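Local coordinates for protein o-succinylbenzoate synthase (Synechococcus elongatus, PDB 2OZT) that converts 2-succinyl-6-hydroxy-2,4-cyclohexadiene-1-carboxylate to 2-succinylbenzoate, a dehydration on the route to phylloquinone that depends on a divalent metal ion, at residues 44-49 and 277-282; 134-139 and 165-170; 192-197 and 217-222. All blocks are in the same frame, centred on the assembly; numbering follows the deposited sequence.

Contact 1. Residues 44-49 and 277-282; sequences YGEIAP and AIARTA
Glu46 reaches from strand 42-47 to the first turn of helix 277-290, where its OE1 accepts a bond from Ala279 N at 2.9 Å (160° at the hydrogen). The amide comes from above the carboxylate plane. With CG anti to the backbone N (chi1 175°) and an extended chain, the carboxylate arrives beside Ala279, whose methyl CB lies 3.3 Å from OE1. This is the tight part, together with Ile278, whose CG2 presses on the backbone of Gly45 at 3.5 Å from its C atom. Packing slackens toward Tyr44: its CB is 4.2 Å from Ile278 CG2, while the ring leads away to Tyr315 and its OH bonds Glu316. Water fills in at the start of the helix, giving a hydrogen to Glu46 OE1 and taking one from Ile278 N at 2.7 Å. The other oxygen, OE2, is held by Tyr10 OH and Gly276 N. Replaced by an alanine, this glutamate would probably leave the amides of Gly276 and Ala279 without their acceptor and open a gap under the helix start. The carboxylate so joins the edge strand of the N-terminal sheet to the start of helix 277-290, at the interface between the N-terminal and barrel domains of the enolase-type fold.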
ATOM      1  N   TYR A  44      19.998  -3.948   3.855  1.00 15.45           N
ATOM      2  CA  TYR A  44      19.409  -2.586   3.716  1.00 15.38           C
ATOM      3  C   TYR A  44      17.929  -2.604   4.018  1.00 15.09           C
ATOM      4  O   TYR A  44      17.268  -3.591   3.761  1.00 15.74           O
ATOM      5  CB  TYR A  44      19.589  -2.026   2.299  1.00 17.30           C
ATOM      6  CG  TYR A  44      21.016  -1.833   1.846  1.00 18.72           C
ATOM      7  CD1 TYR A  44      21.648  -0.587   1.919  1.00 20.84           C
ATOM      8  CD2 TYR A  44      21.722  -2.916   1.332  1.00 20.80           C
ATOM      9  CE1 TYR A  44      22.982  -0.463   1.470  1.00 22.08           C
ATOM     10  CE2 TYR A  44      23.005  -2.788   0.888  1.00 22.69           C
ATOM     11  CZ  TYR A  44      23.622  -1.584   0.960  1.00 24.88           C
ATOM     12  OH  TYR A  44      24.937  -1.566   0.502  1.00 29.38           O
ATOM     13  N   GLY A  45      17.423  -1.480   4.533  1.00 13.36           N
ATOM     14  CA  GLY A  45      15.979  -1.362   4.810  1.00 13.75           C
ATOM     15  C   GLY A  45      15.609   0.091   4.585  1.00 13.69           C
ATOM     16  O   GLY A  45      16.451   0.987   4.449  1.00 13.97           O
ATOM     17  N   GLU A  46      14.295   0.294   4.535  1.00 12.77           N
ATOM     18  CA  GLU A  46      13.748   1.638   4.310  1.00 13.76           C
ATOM     19  C   GLU A  46      12.584   1.897   5.249  1.00 13.37           C
ATOM     20  O   GLU A  46      11.674   1.072   5.371  1.00 13.01           O
ATOM     21  CB  GLU A  46      13.304   1.751   2.860  1.00 13.74           C
ATOM     22  CG  GLU A  46      12.594   3.079   2.530  1.00 12.61           C
ATOM     23  CD  GLU A  46      12.269   3.234   1.043  1.00 14.95           C
ATOM     24  OE1 GLU A  46      12.676   2.407   0.174  1.00 14.48           O
ATOM     25  OE2 GLU A  46      11.515   4.232   0.739  1.00 14.99           O
ATOM     26  N   ILE A  47      12.611   3.079   5.880  1.00 11.99           N
ATOM     27  CA  ILE A  47      11.539   3.566   6.774  1.00 12.96           C
ATOM     28  C   ILE A  47      10.933   4.809   6.134  1.00 12.72           C
ATOM     29  O   ILE A  47      11.588   5.851   6.019  1.00 13.64           O
ATOM     30  CB  ILE A  47      12.129   3.991   8.133  1.00 12.04           C
ATOM     31  CG1 ILE A  47      12.894   2.800   8.763  1.00 12.81           C
ATOM     32  CG2 ILE A  47      11.109   4.538   9.094  1.00 12.02           C
ATOM     33  CD1 ILE A  47      13.689   3.161  10.033  1.00 15.03           C
ATOM     34  N   ALA A  48       9.678   4.705   5.681  1.00 12.37           N
ATOM     35  CA  ALA A  48       9.051   5.810   4.963  1.00 13.66           C
ATOM     36  C   ALA A  48       7.579   5.976   5.339  1.00 13.80           C
ATOM     37  O   ALA A  48       6.714   5.732   4.498  1.00 13.47           O
ATOM     38  CB  ALA A  48       9.184   5.557   3.446  1.00 15.08           C
ATOM     39  N   PRO A  49       7.273   6.440   6.553  1.00 13.28           N
ATOM     40  CA  PRO A  49       5.872   6.689   6.870  1.00 13.18           C
ATOM     41  C   PRO A  49       5.291   7.738   5.903  1.00 14.25           C
ATOM     42  O   PRO A  49       6.033   8.585   5.335  1.00 13.71           O
ATOM     43  CB  PRO A  49       5.916   7.225   8.288  1.00 14.04           C
ATOM     44  CG  PRO A  49       7.330   7.845   8.434  1.00 13.35           C
ATOM     45  CD  PRO A  49       8.181   6.850   7.639  1.00 14.39           C
ATOM     46  N   ALA A 277      12.921   1.983  -3.862  1.00 16.34           N
ATOM     47  CA  ALA A 277      13.277   0.657  -4.349  1.00 15.34           C
ATOM     48  C   ALA A 277      13.719  -0.313  -3.250  1.00 15.51           C
ATOM     49  O   ALA A 277      13.497  -1.531  -3.373  1.00 15.29           O
ATOM     50  CB  ALA A 277      14.391   0.793  -5.383  1.00 17.00           C
ATOM     51  N   ILE A 278      14.315   0.191  -2.182  1.00 15.50           N
ATOM     52  CA  ILE A 278      14.718  -0.712  -1.096  1.00 15.14           C
ATOM     53  C   ILE A 278      13.466  -1.349  -0.464  1.00 14.98           C
ATOM     54  O   ILE A 278      13.343  -2.554  -0.381  1.00 14.80           O
ATOM     55  CB  ILE A 278      15.616  -0.017  -0.085  1.00 14.90           C
ATOM     56  CG1 ILE A 278      16.958   0.254  -0.777  1.00 15.27           C
ATOM     57  CG2 ILE A 278      15.768  -0.862   1.173  1.00 15.35           C
ATOM     58  CD1 ILE A 278      17.952   1.108   0.107  1.00 17.55           C
ATOM     59  N   ALA A 279      12.491  -0.509  -0.101  1.00 14.06           N
ATOM     60  CA  ALA A 279      11.249  -1.024   0.490  1.00 13.43           C
ATOM     61  C   ALA A 279      10.472  -1.862  -0.504  1.00 14.23           C
ATOM     62  O   ALA A 279       9.957  -2.907  -0.151  1.00 13.90           O
ATOM     63  CB  ALA A 279      10.368   0.180   0.920  1.00 13.48           C
ATOM     64  N   ARG A 280      10.350  -1.383  -1.746  1.00 13.97           N
ATOM     65  CA  ARG A 280       9.542  -2.160  -2.740  1.00 14.47           C
ATOM     66  C   ARG A 280      10.163  -3.544  -2.958  1.00 15.07           C
ATOM     67  O   ARG A 280       9.431  -4.526  -3.022  1.00 14.53           O
ATOM     68  CB  ARG A 280       9.411  -1.447  -4.092  1.00 16.72           C
ATOM     69  CG  ARG A 280       8.567  -0.239  -3.988  1.00 20.16           C
ATOM     70  CD  ARG A 280       7.902   0.229  -5.294  1.00 21.81           C
ATOM     71  NE  ARG A 280       7.593   1.640  -5.079  1.00 23.92           N
ATOM     72  CZ  ARG A 280       7.293   2.542  -6.013  1.00 23.06           C
ATOM     73  NH1 ARG A 280       7.197   2.189  -7.309  1.00 22.80           N
ATOM     74  NH2 ARG A 280       7.076   3.796  -5.634  1.00 23.20           N
ATOM     75  N   THR A 281      11.496  -3.614  -3.061  1.00 14.58           N
ATOM     76  CA  THR A 281      12.132  -4.905  -3.299  1.00 14.51           C
ATOM     77  C   THR A 281      11.943  -5.815  -2.094  1.00 13.53           C
ATOM     78  O   THR A 281      11.668  -7.008  -2.260  1.00 14.72           O
ATOM     79  CB  THR A 281      13.621  -4.752  -3.645  1.00 15.49           C
ATOM     80  OG1 THR A 281      13.756  -3.831  -4.722  1.00 16.19           O
ATOM     81  CG2 THR A 281      14.180  -6.103  -4.142  1.00 16.27           C
ATOM     82  N   ALA A 282      12.038  -5.264  -0.893  1.00 13.36           N
ATOM     83  CA  ALA A 282      11.751  -6.013   0.308  1.00 13.06           C
ATOM     84  C   ALA A 282      10.324  -6.567   0.315  1.00 13.81           C
ATOM     85  O   ALA A 282      10.083  -7.693   0.766  1.00 14.83           O
ATOM     86  CB  ALA A 282      11.949  -5.145   1.531  1.00 13.44           C
TER
HETATM   87  O   HOH W   1      14.793   2.874  -1.936  1.00 25.93           O

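Contact 2. Residues 134-139 and 165-170; sequences TFKWKV and RLDANG. With NA (sodium ion), chain D; PO4 (phosphate ion), chain B.
Trp137 and Leu166 form the apolar centre between strands 134-138 and 163-167: Leu166 CD2 meets the indole at its edge, 3.8 Å from Trp137 CE3. Val139, just past the strand, adds to this packing, its CG1 lying over one face of the Trp137 ring and its CG2 4.1 Å from Ala168 CB. Helix 144-157 packs on the same side through Ile150 and Leu151. Between the strands, parallel backbone bonds run from Phe135 O to Val139 N. Lys136, Lys138, Arg165 and Asp167 occupy the opposite face. Lys136 bends at chi3 (75°), which swings NZ to Asp167 OD2 for a salt bridge of 3.0 Å, met on the anti side, somewhat out of the carboxylate plane. Asp167 OD1 binds sodium at 2.5 Å. The same oxygen accepts from Asn169 N, closing an Asx turn. At the other end, Thr134 CG2 sits over one face of the Arg165 guanidinium, 3.5 Å from NE. Arg165 NH2 holds O2 of a phosphate ion, probably from the crystallisation liquor, in the guanidinium plane at 2.7 Å, while NE pairs with Glu193. The parallel pair with its connecting helix is a beta-alpha-beta unit of the enolase-superfamily barrel, delivering the metal ligand Asp167 and the predicted proton donor Lys138 to the active site.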
ATOM      1  N   THR A 134      -6.648  -5.526 -14.287  1.00 13.26           N
ATOM      2  CA  THR A 134      -7.395  -4.988 -13.134  1.00 13.77           C
ATOM      3  C   THR A 134      -7.087  -3.523 -13.063  1.00 13.23           C
ATOM      4  O   THR A 134      -5.939  -3.099 -13.294  1.00 12.97           O
ATOM      5  CB  THR A 134      -6.918  -5.649 -11.832  1.00 15.11           C
ATOM      6  OG1 THR A 134      -7.230  -7.050 -11.914  1.00 16.58           O
ATOM      7  CG2 THR A 134      -7.607  -5.068 -10.614  1.00 14.49           C
ATOM      8  N   PHE A 135      -8.133  -2.732 -12.788  1.00 11.97           N
ATOM      9  CA  PHE A 135      -8.055  -1.278 -12.813  1.00 11.65           C
ATOM     10  C   PHE A 135      -8.617  -0.704 -11.533  1.00 11.09           C
ATOM     11  O   PHE A 135      -9.481  -1.328 -10.919  1.00 12.63           O
ATOM     12  CB  PHE A 135      -8.924  -0.745 -13.979  1.00 12.42           C
ATOM     13  CG  PHE A 135      -8.421  -1.202 -15.321  1.00 11.59           C
ATOM     14  CD1 PHE A 135      -7.471  -0.470 -15.991  1.00 11.76           C
ATOM     15  CD2 PHE A 135      -8.867  -2.393 -15.859  1.00 13.11           C
ATOM     16  CE1 PHE A 135      -6.966  -0.905 -17.219  1.00 12.60           C
ATOM     17  CE2 PHE A 135      -8.374  -2.837 -17.107  1.00 14.71           C
ATOM     18  CZ  PHE A 135      -7.387  -2.100 -17.757  1.00 12.11           C
ATOM     19  N   LYS A 136      -8.155   0.484 -11.181  1.00 12.13           N
ATOM     20  CA  LYS A 136      -8.768   1.219 -10.045  1.00 13.51           C
ATOM     21  C   LYS A 136      -9.072   2.614 -10.511  1.00 13.20           C
ATOM     22  O   LYS A 136      -8.179   3.314 -10.989  1.00 13.80           O
ATOM     23  CB  LYS A 136      -7.814   1.274  -8.842  1.00 14.89           C
ATOM     24  CG  LYS A 136      -8.493   1.985  -7.615  1.00 17.74           C
ATOM     25  CD  LYS A 136      -7.625   1.917  -6.337  1.00 22.85           C
ATOM     26  CE  LYS A 136      -6.463   2.874  -6.396  1.00 26.11           C
ATOM     27  NZ  LYS A 136      -5.828   3.204  -5.067  1.00 31.45           N
ATOM     28  N   TRP A 137     -10.351   2.998 -10.427  1.00 13.85           N
ATOM     29  CA  TRP A 137     -10.792   4.314 -10.895  1.00 14.87           C
ATOM     30  C   TRP A 137     -11.213   5.157  -9.697  1.00 13.89           C
ATOM     31  O   TRP A 137     -11.906   4.666  -8.796  1.00 14.87           O
ATOM     32  CB  TRP A 137     -11.996   4.123 -11.832  1.00 13.89           C
ATOM     33  CG  TRP A 137     -12.595   5.415 -12.390  1.00 14.82           C
ATOM     34  CD1 TRP A 137     -11.909   6.503 -12.852  1.00 14.60           C
ATOM     35  CD2 TRP A 137     -13.982   5.706 -12.540  1.00 16.88           C
ATOM     36  NE1 TRP A 137     -12.804   7.477 -13.269  1.00 16.37           N
ATOM     37  CE2 TRP A 137     -14.075   7.013 -13.075  1.00 15.11           C
ATOM     38  CE3 TRP A 137     -15.164   4.997 -12.260  1.00 17.05           C
ATOM     39  CZ2 TRP A 137     -15.314   7.630 -13.366  1.00 17.85           C
ATOM     40  CZ3 TRP A 137     -16.403   5.630 -12.532  1.00 15.64           C
ATOM     41  CH2 TRP A 137     -16.456   6.935 -13.082  1.00 16.87           C
ATOM     42  N   LYS A 138     -10.781   6.410  -9.690  1.00 15.33           N
ATOM     43  CA  LYS A 138     -11.106   7.355  -8.626  1.00 16.76           C
ATOM     44  C   LYS A 138     -12.509   7.873  -8.800  1.00 16.46           C
ATOM     45  O   LYS A 138     -12.869   8.358  -9.885  1.00 17.97           O
ATOM     46  CB  LYS A 138     -10.100   8.517  -8.681  1.00 18.59           C
ATOM     47  CG  LYS A 138     -10.123   9.434  -7.484  1.00 20.83           C
ATOM     48  CD  LYS A 138      -9.071  10.527  -7.632  1.00 26.57           C
ATOM     49  CE  LYS A 138      -8.881  11.270  -6.325  1.00 29.97           C
ATOM     50  NZ  LYS A 138      -7.782  12.280  -6.517  1.00 32.17           N
ATOM     51  N   VAL A 139     -13.297   7.727  -7.726  1.00 15.08           N
ATOM     52  CA  VAL A 139     -14.669   8.254  -7.673  1.00 15.66           C
ATOM     53  C   VAL A 139     -14.828   9.187  -6.471  1.00 16.72           C
ATOM     54  O   VAL A 139     -13.918   9.379  -5.649  1.00 17.44           O
ATOM     55  CB  VAL A 139     -15.730   7.141  -7.673  1.00 15.10           C
ATOM     56  CG1 VAL A 139     -15.660   6.326  -8.945  1.00 17.10           C
ATOM     57  CG2 VAL A 139     -15.497   6.192  -6.479  1.00 16.47           C
ATOM     58  N   ARG A 165     -11.888  -1.749  -9.629  1.00 12.57           N
ATOM     59  CA  ARG A 165     -12.011  -1.269  -8.247  1.00 13.34           C
ATOM     60  C   ARG A 165     -12.437   0.185  -8.292  1.00 13.84           C
ATOM     61  O   ARG A 165     -11.954   0.933  -9.166  1.00 14.65           O
ATOM     62  CB  ARG A 165     -10.632  -1.398  -7.547  1.00 13.37           C
ATOM     63  CG  ARG A 165     -10.075  -2.822  -7.491  1.00 14.14           C
ATOM     64  CD  ARG A 165      -8.597  -2.814  -7.236  1.00 14.21           C
ATOM     65  NE  ARG A 165      -8.139  -4.204  -7.238  1.00 13.43           N
ATOM     66  CZ  ARG A 165      -6.875  -4.580  -6.967  1.00 12.69           C
ATOM     67  NH1 ARG A 165      -5.935  -3.676  -6.675  1.00 13.92           N
ATOM     68  NH2 ARG A 165      -6.569  -5.886  -7.002  1.00 14.85           N
ATOM     69  N   LEU A 166     -13.345   0.591  -7.406  1.00 13.18           N
ATOM     70  CA  LEU A 166     -13.760   1.995  -7.366  1.00 13.70           C
ATOM     71  C   LEU A 166     -13.221   2.610  -6.085  1.00 14.28           C
ATOM     72  O   LEU A 166     -13.602   2.163  -5.003  1.00 16.17           O
ATOM     73  CB  LEU A 166     -15.277   2.107  -7.373  1.00 13.79           C
ATOM     74  CG  LEU A 166     -15.936   1.431  -8.565  1.00 14.31           C
ATOM     75  CD1 LEU A 166     -17.486   1.535  -8.414  1.00 18.41           C
ATOM     76  CD2 LEU A 166     -15.446   2.013  -9.871  1.00 14.71           C
ATOM     77  N   ASP A 167     -12.394   3.641  -6.172  1.00 13.44           N
ATOM     78  CA  ASP A 167     -11.783   4.188  -4.979  1.00 14.65           C
ATOM     79  C   ASP A 167     -12.383   5.539  -4.635  1.00 14.88           C
ATOM     80  O   ASP A 167     -12.109   6.523  -5.324  1.00 13.36           O
ATOM     81  CB  ASP A 167     -10.272   4.307  -5.204  1.00 15.84           C
ATOM     82  CG  ASP A 167      -9.509   4.567  -3.923  1.00 16.59           C
ATOM     83  OD1 ASP A 167     -10.114   4.727  -2.819  1.00 16.48           O
ATOM     84  OD2 ASP A 167      -8.244   4.613  -3.956  1.00 18.68           O
ATOM     85  N   ALA A 168     -13.145   5.571  -3.542  1.00 13.94           N
ATOM     86  CA  ALA A 168     -13.715   6.822  -3.098  1.00 14.74           C
ATOM     87  C   ALA A 168     -12.818   7.640  -2.178  1.00 14.44           C
ATOM     88  O   ALA A 168     -13.112   8.835  -1.916  1.00 15.48           O
ATOM     89  CB  ALA A 168     -15.050   6.563  -2.427  1.00 16.07           C
ATOM     90  N   ASN A 169     -11.750   7.037  -1.635  1.00 13.55           N
ATOM     91  CA  ASN A 169     -10.839   7.752  -0.739  1.00 14.82           C
ATOM     92  C   ASN A 169     -11.548   8.466   0.395  1.00 15.21           C
ATOM     93  O   ASN A 169     -11.131   9.542   0.834  1.00 16.61           O
ATOM     94  CB  ASN A 169      -9.934   8.719  -1.510  1.00 15.28           C
ATOM     95  CG  ASN A 169      -9.078   8.005  -2.509  1.00 19.43           C
ATOM     96  OD1 ASN A 169      -9.327   8.067  -3.710  1.00 22.71           O
ATOM     97  ND2 ASN A 169      -8.071   7.292  -2.011  1.00 20.03           N
ATOM     98  N   GLY A 170     -12.611   7.840   0.895  1.00 13.55           N
ATOM     99  CA  GLY A 170     -13.306   8.380   2.054  1.00 16.48           C
ATOM    100  C   GLY A 170     -14.105   9.638   1.736  1.00 16.46           C
ATOM    101  O   GLY A 170     -14.440  10.393   2.662  1.00 17.77           O
TER
HETATM  102 NA    NA D 701      -8.795   4.470  -0.676  1.00 25.98          NA
HETATM  103  P   PO4 B 601      -7.753  -9.111  -8.965  1.00 26.40           P
HETATM  104  O1  PO4 B 601      -6.435  -8.941  -9.655  1.00 27.63           O
HETATM  105  O2  PO4 B 601      -7.718  -8.199  -7.789  1.00 25.75           O
HETATM  106  O3  PO4 B 601      -8.849  -8.662  -9.934  1.00 27.11           O
HETATM  107  O4  PO4 B 601      -8.222 -10.463  -8.460  1.00 25.55           O
HETATM  108  O   HOH W   2     -11.455   9.834  -4.608  1.00 23.40           O

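Contact 3. Residues 192-197 and 217-222; sequences IEYVEQ and AIALDE. With NA (sodium ion), chain D.
Gln197 OE1 accepts from Asp221 N at 2.8 Å, nearly straight (170° at the hydrogen), so a side-chain amide continues the backbone pairing of strands 192-196 and 218-220. Its bend at chi2 (77°) turns the carboxamide toward Asp221, and NE2 is satisfied by Leu199 O and Ser223 OG. Within the parallel pair, Val195 N gives to Ala217 O, Ala219 N to Val195 O, and Gln197 N to Ala219 O. At the start of the pair, a water accepts from Ala217 N at 2.9 Å and can give a hydrogen to Glu193 O. On the Tyr194 side, Ala219 CB rests over one face of the ring, 3.7 Å from its centroid, a CH-pi contact. The Tyr194 CG takes the position between the backbone N and the carbonyl carbon, which brings the ring across that methyl. Acidic oxygens gather at the carboxyl ends. Asp221 OD2 and Glu222 OE1 each bind sodium at 2.7 Å, and Asp167 supplies the remaining protein ligand. Asp221 OD1 is paired with Lys245, while Glu222 OE2 accepts from Asn169. Glu196 OE2 stands 2.9 Å from Asp221 OD2, acceptor against acceptor, with the carboxylate planes 50° apart, a crowding that the sodium on Asp221 OD2 would probably ease. Glu196 and Asp221 are magnesium ligands, and their place at the strand ends is that of the metal site in the enolase-superfamily barrel.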
ATOM      1  N   ILE A 192     -17.074  -5.417 -11.376  1.00 24.17           N
ATOM      2  CA  ILE A 192     -16.800  -4.648 -10.091  1.00 24.21           C
ATOM      3  C   ILE A 192     -16.238  -5.488  -8.922  1.00 23.72           C
ATOM      4  O   ILE A 192     -16.931  -6.305  -8.329  1.00 25.55           O
ATOM      5  CB  ILE A 192     -18.034  -3.830  -9.611  1.00 24.99           C
ATOM      6  CG1 ILE A 192     -18.498  -2.846 -10.703  1.00 26.93           C
ATOM      7  CG2 ILE A 192     -17.723  -3.058  -8.368  1.00 26.60           C
ATOM      8  CD1 ILE A 192     -17.638  -1.590 -10.861  1.00 23.25           C
ATOM      9  N   GLU A 193     -14.992  -5.247  -8.556  1.00 19.53           N
ATOM     10  CA  GLU A 193     -14.372  -6.073  -7.541  1.00 17.93           C
ATOM     11  C   GLU A 193     -14.702  -5.597  -6.128  1.00 16.23           C
ATOM     12  O   GLU A 193     -15.047  -6.389  -5.245  1.00 18.08           O
ATOM     13  CB  GLU A 193     -12.868  -6.062  -7.765  1.00 18.96           C
ATOM     14  CG  GLU A 193     -12.116  -7.071  -6.912  1.00 20.07           C
ATOM     15  CD  GLU A 193     -10.625  -7.089  -7.185  1.00 22.97           C
ATOM     16  OE1 GLU A 193     -10.112  -6.194  -7.880  1.00 22.56           O
ATOM     17  OE2 GLU A 193      -9.971  -8.043  -6.714  1.00 29.09           O
ATOM     18  N   TYR A 194     -14.562  -4.302  -5.903  1.00 13.87           N
ATOM     19  CA  TYR A 194     -14.961  -3.693  -4.645  1.00 13.64           C
ATOM     20  C   TYR A 194     -15.010  -2.198  -4.769  1.00 12.01           C
ATOM     21  O   TYR A 194     -14.494  -1.617  -5.757  1.00 12.04           O
ATOM     22  CB  TYR A 194     -14.009  -4.082  -3.492  1.00 13.21           C
ATOM     23  CG  TYR A 194     -12.490  -3.903  -3.675  1.00 13.25           C
ATOM     24  CD1 TYR A 194     -11.677  -5.032  -3.768  1.00 15.16           C
ATOM     25  CD2 TYR A 194     -11.885  -2.651  -3.713  1.00 13.92           C
ATOM     26  CE1 TYR A 194     -10.264  -4.924  -3.853  1.00 13.76           C
ATOM     27  CE2 TYR A 194     -10.456  -2.533  -3.818  1.00 14.14           C
ATOM     28  CZ  TYR A 194      -9.697  -3.671  -3.892  1.00 15.32           C
ATOM     29  OH  TYR A 194      -8.333  -3.499  -3.973  1.00 15.72           O
ATOM     30  N   VAL A 195     -15.676  -1.573  -3.784  1.00 12.58           N
ATOM     31  CA  VAL A 195     -15.600  -0.142  -3.550  1.00 12.36           C
ATOM     32  C   VAL A 195     -14.604   0.065  -2.397  1.00 13.05           C
ATOM     33  O   VAL A 195     -14.759  -0.511  -1.327  1.00 14.36           O
ATOM     34  CB  VAL A 195     -16.999   0.481  -3.222  1.00 13.72           C
ATOM     35  CG1 VAL A 195     -16.828   1.940  -2.892  1.00 15.67           C
ATOM     36  CG2 VAL A 195     -17.997   0.280  -4.374  1.00 16.56           C
ATOM     37  N   GLU A 196     -13.614   0.896  -2.646  1.00 13.59           N
ATOM     38  CA  GLU A 196     -12.552   1.131  -1.675  1.00 12.89           C
ATOM     39  C   GLU A 196     -12.821   2.379  -0.847  1.00 13.37           C
ATOM     40  O   GLU A 196     -13.095   3.449  -1.420  1.00 13.60           O
ATOM     41  CB  GLU A 196     -11.211   1.269  -2.396  1.00 13.07           C
ATOM     42  CG  GLU A 196     -10.002   1.333  -1.482  1.00 15.92           C
ATOM     43  CD  GLU A 196      -8.726   1.266  -2.295  1.00 20.00           C
ATOM     44  OE1 GLU A 196      -8.820   1.092  -3.515  1.00 21.76           O
ATOM     45  OE2 GLU A 196      -7.631   1.343  -1.705  1.00 20.05           O
ATOM     46  N   GLN A 197     -12.862   2.214   0.484  1.00 12.40           N
ATOM     47  CA  GLN A 197     -13.002   3.346   1.422  1.00 13.00           C
ATOM     48  C   GLN A 197     -14.173   4.295   1.068  1.00 13.46           C
ATOM     49  O   GLN A 197     -13.956   5.467   0.790  1.00 13.75           O
ATOM     50  CB  GLN A 197     -11.660   4.082   1.615  1.00 14.07           C
ATOM     51  CG  GLN A 197     -11.614   4.877   2.926  1.00 14.01           C
ATOM     52  CD  GLN A 197     -11.385   4.012   4.132  1.00 14.04           C
ATOM     53  OE1 GLN A 197     -10.527   3.104   4.116  1.00 14.77           O
ATOM     54  NE2 GLN A 197     -12.134   4.251   5.209  1.00 13.62           N
ATOM     55  N   ALA A 217     -18.705  -5.778  -2.591  1.00 16.02           N
ATOM     56  CA  ALA A 217     -17.641  -5.824  -1.601  1.00 15.03           C
ATOM     57  C   ALA A 217     -17.034  -4.455  -1.325  1.00 13.58           C
ATOM     58  O   ALA A 217     -16.965  -3.605  -2.197  1.00 14.02           O
ATOM     59  CB  ALA A 217     -16.517  -6.808  -2.009  1.00 15.89           C
ATOM     60  N   ILE A 218     -16.564  -4.275  -0.111  1.00 12.64           N
ATOM     61  CA  ILE A 218     -15.928  -3.020   0.291  1.00 12.67           C
ATOM     62  C   ILE A 218     -14.503  -3.330   0.753  1.00 11.97           C
ATOM     63  O   ILE A 218     -14.259  -4.373   1.380  1.00 14.06           O
ATOM     64  CB  ILE A 218     -16.735  -2.324   1.421  1.00 13.57           C
ATOM     65  CG1 ILE A 218     -18.164  -2.079   0.928  1.00 15.18           C
ATOM     66  CG2 ILE A 218     -16.085  -1.015   1.842  1.00 15.07           C
ATOM     67  CD1 ILE A 218     -19.037  -1.362   1.970  1.00 14.70           C
ATOM     68  N   ALA A 219     -13.579  -2.440   0.416  1.00 11.52           N
ATOM     69  CA  ALA A 219     -12.194  -2.557   0.879  1.00 12.04           C
ATOM     70  C   ALA A 219     -11.837  -1.403   1.787  1.00 13.42           C
ATOM     71  O   ALA A 219     -12.155  -0.251   1.517  1.00 14.42           O
ATOM     72  CB  ALA A 219     -11.272  -2.534  -0.320  1.00 13.14           C
ATOM     73  N   LEU A 220     -11.081  -1.680   2.844  1.00 12.74           N
ATOM     74  CA  LEU A 220     -10.528  -0.620   3.687  1.00 13.10           C
ATOM     75  C   LEU A 220      -9.125  -0.269   3.251  1.00 13.16           C
ATOM     76  O   LEU A 220      -8.351  -1.156   2.868  1.00 13.86           O
ATOM     77  CB  LEU A 220     -10.434  -1.112   5.143  1.00 13.51           C
ATOM     78  CG  LEU A 220     -11.803  -1.450   5.739  1.00 16.06           C
ATOM     79  CD1 LEU A 220     -11.555  -2.092   7.078  1.00 21.64           C
ATOM     80  CD2 LEU A 220     -12.730  -0.236   5.886  1.00 19.78           C
ATOM     81  N   ASP A 221      -8.818   1.026   3.295  1.00 12.92           N
ATOM     82  CA  ASP A 221      -7.492   1.500   2.842  1.00 13.36           C
ATOM     83  C   ASP A 221      -7.017   2.512   3.869  1.00 14.28           C
ATOM     84  O   ASP A 221      -6.189   2.176   4.714  1.00 14.12           O
ATOM     85  CB  ASP A 221      -7.609   2.067   1.418  1.00 14.88           C
ATOM     86  CG  ASP A 221      -6.300   2.579   0.859  1.00 17.57           C
ATOM     87  OD1 ASP A 221      -5.199   2.158   1.309  1.00 15.84           O
ATOM     88  OD2 ASP A 221      -6.336   3.424  -0.071  1.00 17.80           O
ATOM     89  N   GLU A 222      -7.522   3.739   3.821  1.00 14.68           N
ATOM     90  CA  GLU A 222      -7.171   4.733   4.828  1.00 14.44           C
ATOM     91  C   GLU A 222      -7.448   4.225   6.229  1.00 15.15           C
ATOM     92  O   GLU A 222      -6.733   4.598   7.184  1.00 15.66           O
ATOM     93  CB  GLU A 222      -7.954   6.031   4.561  1.00 14.99           C
ATOM     94  CG  GLU A 222      -7.465   6.856   3.338  1.00 16.27           C
ATOM     95  CD  GLU A 222      -8.051   6.484   1.978  1.00 16.25           C
ATOM     96  OE1 GLU A 222      -8.660   5.405   1.835  1.00 16.10           O
ATOM     97  OE2 GLU A 222      -7.855   7.280   0.993  1.00 18.56           O
TER
HETATM   98 NA    NA D 701      -8.795   4.470  -0.676  1.00 25.98          NA
HETATM   99  O   HOH W   3     -18.258  -7.051  -5.195  1.00 23.41           O

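How the contacts relate
From the N terminus, the first contact segment met is 44-49, on strand 42-47, the third strand along the chain of the antiparallel sheet; its partner waits until helix 277-290, so contact 1 closes a loop spanning most of the chain and ties the N-terminal domain to the barrel. Contacts 2 and 3 both nest inside that loop, following each other in series: 134-139 closes with 165-170 before 192-197 meets 217-222. Their inner strands, 163-167 and 192-196, are neighbours in the parallel sheet, so the two units lie side by side, centres 8 Å apart, and share the sodium ion. Contact 1 lies on the opposite side of the chain's centre, its own centre 26 Å from those of contacts 2 and 3.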